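Local coordinates for protein 6-phosphogluconate dehydrogenase, NAD-binding (Mycolicibacterium smegmatis MC2 155, PDB 6SMT) that reduces imines with S-enantioselectivity, binding NADPH in a Rossmann-type domain and probably using it as the hydride donor, at residues 12-17 and 35-40. Sequence-based numbering, arbitrary orientation.
With NDP (NADPH dihydro-nicotinamide-adenine-dinucleotide phosphate), chain L.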
loop_
_atom_site.group_PDB
_atom_site.type_symbol
_atom_site.label_atom_id
_atom_site.label_comp_id
_atom_site.label_asym_id
_atom_site.label_seq_id
_atom_site.Cartn_x
_atom_site.Cartn_y
_atom_site.Cartn_z
ATOM N N THR B 12 -12.855 35.111 10.436
ATOM C CA THR B 12 -14.034 34.748 9.638
ATOM C C THR B 12 -13.576 33.811 8.554
ATOM O O THR B 12 -12.565 34.093 7.887
ATOM C CB THR B 12 -14.745 35.943 9.054
ATOM O OG1 THR B 12 -13.852 36.801 8.325
ATOM C CG2 THR B 12 -15.389 36.703 10.194
ATOM N N VAL B 13 -14.251 32.662 8.478
ATOM C CA VAL B 13 -13.988 31.611 7.455
ATOM C C VAL B 13 -15.297 31.192 6.820
ATOM O O VAL B 13 -16.294 30.978 7.497
ATOM C CB VAL B 13 -13.232 30.416 8.044
ATOM C CG1 VAL B 13 -12.760 29.519 6.912
ATOM C CG2 VAL B 13 -12.060 30.859 8.925
ATOM N N THR B 14 -15.282 31.023 5.514
ATOM C CA THR B 14 -16.385 30.432 4.770
ATOM C C THR B 14 -15.953 29.065 4.251
ATOM O O THR B 14 -14.814 28.926 3.778
ATOM C CB THR B 14 -16.843 31.267 3.590
ATOM O OG1 THR B 14 -17.444 32.440 4.170
ATOM C CG2 THR B 14 -17.866 30.601 2.713
ATOM N N VAL B 15 -16.793 28.059 4.394
ATOM C CA VAL B 15 -16.604 26.747 3.730
ATOM C C VAL B 15 -17.669 26.611 2.673
ATOM O O VAL B 15 -18.845 26.662 2.968
ATOM C CB VAL B 15 -16.625 25.580 4.718
ATOM C CG1 VAL B 15 -16.347 24.292 3.987
ATOM C CG2 VAL B 15 -15.608 25.769 5.824
ATOM N N LEU B 16 -17.277 26.378 1.433
ATOM C CA LEU B 16 -18.129 26.082 0.269
ATOM C C LEU B 16 -17.914 24.605 -0.065
ATOM O O LEU B 16 -16.798 24.227 -0.471
ATOM C CB LEU B 16 -17.840 26.987 -0.919
ATOM C CG LEU B 16 -17.976 28.476 -0.617
ATOM C CD1 LEU B 16 -16.666 29.158 -0.412
ATOM C CD2 LEU B 16 -18.765 29.247 -1.690
ATOM N N GLY B 17 -18.959 23.825 0.080
ATOM C CA GLY B 17 -18.949 22.405 -0.130
ATOM C C GLY B 17 -19.074 21.662 1.180
ATOM O O GLY B 17 -18.223 21.807 2.081
ATOM N N THR B 35 -15.676 32.208 13.366
ATOM C CA THR B 35 -16.955 32.615 12.817
ATOM C C THR B 35 -17.059 31.989 11.441
ATOM O O THR B 35 -16.396 32.501 10.515
ATOM C CB THR B 35 -17.156 34.132 12.782
ATOM O OG1 THR B 35 -17.033 34.570 14.138
ATOM C CG2 THR B 35 -18.466 34.514 12.175
ATOM N N VAL B 36 -17.863 30.937 11.351
ATOM C CA VAL B 36 -17.917 30.073 10.162
ATOM C C VAL B 36 -19.188 30.330 9.431
ATOM O O VAL B 36 -20.261 30.182 10.043
ATOM C CB VAL B 36 -17.699 28.601 10.520
ATOM C CG1 VAL B 36 -17.695 27.755 9.285
ATOM C CG2 VAL B 36 -16.389 28.432 11.313
ATOM N N THR B 37 -19.074 30.613 8.136
ATOM C CA THR B 37 -20.228 30.653 7.230
ATOM C C THR B 37 -20.119 29.462 6.312
ATOM O O THR B 37 -19.041 29.234 5.746
ATOM C CB THR B 37 -20.271 31.981 6.472
ATOM O OG1 THR B 37 -20.391 33.063 7.409
ATOM C CG2 THR B 37 -21.357 32.076 5.429
ATOM N N VAL B 38 -21.237 28.834 6.006
ATOM C CA VAL B 38 -21.238 27.645 5.128
ATOM C C VAL B 38 -22.163 27.841 3.967
ATOM O O VAL B 38 -23.173 28.562 4.059
ATOM C CB VAL B 38 -21.508 26.357 5.882
ATOM C CG1 VAL B 38 -20.535 26.157 6.972
ATOM C CG2 VAL B 38 -22.915 26.300 6.490
ATOM N N TRP B 39 -21.873 27.183 2.857
ATOM C CA TRP B 39 -22.687 27.146 1.623
ATOM C C TRP B 39 -22.535 25.795 0.985
ATOM O O TRP B 39 -21.408 25.221 1.017
ATOM C CB TRP B 39 -22.349 28.268 0.662
ATOM C CG TRP B 39 -23.128 28.178 -0.621
ATOM C CD1 TRP B 39 -24.353 28.770 -0.903
ATOM C CD2 TRP B 39 -22.812 27.421 -1.780
ATOM N NE1 TRP B 39 -24.798 28.367 -2.146
ATOM C CE2 TRP B 39 -23.848 27.559 -2.743
ATOM C CE3 TRP B 39 -21.711 26.620 -2.121
ATOM C CZ2 TRP B 39 -23.810 26.940 -3.995
ATOM C CZ3 TRP B 39 -21.724 25.962 -3.318
ATOM C CH2 TRP B 39 -22.725 26.150 -4.274
ATOM N N ASN B 40 -23.611 25.232 0.447
ATOM C CA ASN B 40 -23.565 24.016 -0.384
ATOM C C ASN B 40 -24.573 24.166 -1.499
ATOM O O ASN B 40 -25.670 24.747 -1.226
ATOM C CB ASN B 40 -23.763 22.826 0.494
ATOM C CG ASN B 40 -23.501 21.535 -0.212
ATOM O OD1 ASN B 40 -22.331 21.327 -0.617
ATOM N ND2 ASN B 40 -24.446 20.628 -0.267
HETATM P PA NDP L . -16.953 14.770 -2.835
HETATM O O1A NDP L . -15.591 14.695 -3.460
HETATM O O2A NDP L . -17.915 13.633 -2.986
HETATM O O5B NDP L . -17.633 16.129 -3.286
HETATM C C5B NDP L . -18.962 16.385 -2.797
HETATM C C4B NDP L . -19.148 17.877 -2.690
HETATM O O4B NDP L . -18.976 18.516 -3.988
HETATM C C3B NDP L . -20.577 18.245 -2.243
HETATM O O3B NDP L . -20.576 19.440 -1.484
HETATM C C2B NDP L . -21.255 18.455 -3.579
HETATM O O2B NDP L . -22.427 19.265 -3.610
HETATM C C1B NDP L . -20.158 19.243 -4.267
HETATM N N9A NDP L . -20.304 19.347 -5.715
HETATM C C8A NDP L . -20.180 18.354 -6.658
HETATM N N7A NDP L . -20.354 18.793 -7.883
HETATM C C5A NDP L . -20.621 20.146 -7.750
HETATM C C6A NDP L . -20.945 21.178 -8.668
HETATM N N6A NDP L . -20.950 21.024 -9.989
HETATM N N1A NDP L . -21.178 22.406 -8.158
HETATM C C2A NDP L . -21.127 22.602 -6.838
HETATM N N3A NDP L . -20.860 21.706 -5.881
HETATM C C4A NDP L . -20.637 20.494 -6.402
HETATM O O3 NDP L . -16.898 15.041 -1.255
HETATM P PN NDP L . -15.888 14.967 -0.069
HETATM O O1N NDP L . -16.406 15.832 0.992
HETATM O O2N NDP L . -15.631 13.540 0.260
HETATM O O5D NDP L . -14.496 15.520 -0.651
HETATM C C5D NDP L . -14.354 16.886 -1.023
HETATM C C4D NDP L . -12.955 17.039 -1.570
HETATM O O4D NDP L . -12.028 16.749 -0.493
HETATM C C3D NDP L . -12.580 16.124 -2.745
HETATM O O3D NDP L . -11.826 16.797 -3.746
HETATM C C2D NDP L . -11.730 15.059 -2.075
HETATM O O2D NDP L . -10.775 14.417 -2.914
HETATM C C1D NDP L . -11.064 15.793 -0.942
HETATM N N1N NDP L . -10.713 14.936 0.207
HETATM C C2N NDP L . -11.666 14.154 0.805
HETATM C C3N NDP L . -11.355 13.295 1.804
HETATM C C7N NDP L . -12.362 12.434 2.456
HETATM O O7N NDP L . -11.927 11.651 3.331
HETATM N N7N NDP L . -13.649 12.506 2.163
HETATM C C4N NDP L . -9.982 13.157 2.247
HETATM C C5N NDP L . -9.024 14.050 1.627
HETATM C C6N NDP L . -9.384 14.905 0.696
HETATM P P2B NDP L . -23.829 18.542 -3.212
HETATM O O1X NDP L . -24.892 19.578 -3.683
HETATM O O2X NDP L . -23.908 17.262 -4.040
HETATM O O3X NDP L . -23.868 18.246 -1.766
#
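Strands 12-16 and 35-39 run parallel in exact register, their axes inclined by 21°, and five backbone hydrogen bonds join them, from Val13 N to Thr35 O (3.0 Å) through to Gly17 N to Trp39 O (3.0 Å). With helix 20-31 they form the first beta-alpha-beta unit of the Rossmann fold. Val13, Val15, Val36 and Val38 turn to the face where that helix packs; their branched, apolar side chains suit both an extended backbone and a buried helix interface. The other face carries Thr14 across from Thr37, their side chains meeting at a slant, with Thr14 OG1 3.7 Å from Thr37 CB; this buried hydroxyl is satisfied by Ser67 and Ala63 O. Farther along, Leu16 CD2 meets Trp39 CE3 at 4.0 Å, the indole swung away from its own backbone N (chi1 177°), and both pack on Pro60. Beyond the strand ends lies the cofactor. Gly17, the first glycine of a GxGxxG pattern, has a positive phi at which a CB would strike the preceding carbonyl O. Beside it, Asn40 divides its amide between the adenosine ribose and its 2'-phosphate: OD1 accepts from NADPH O3B (2.7 Å), while ND2 donates nearly straight to O3X (2.9 Å, 166°).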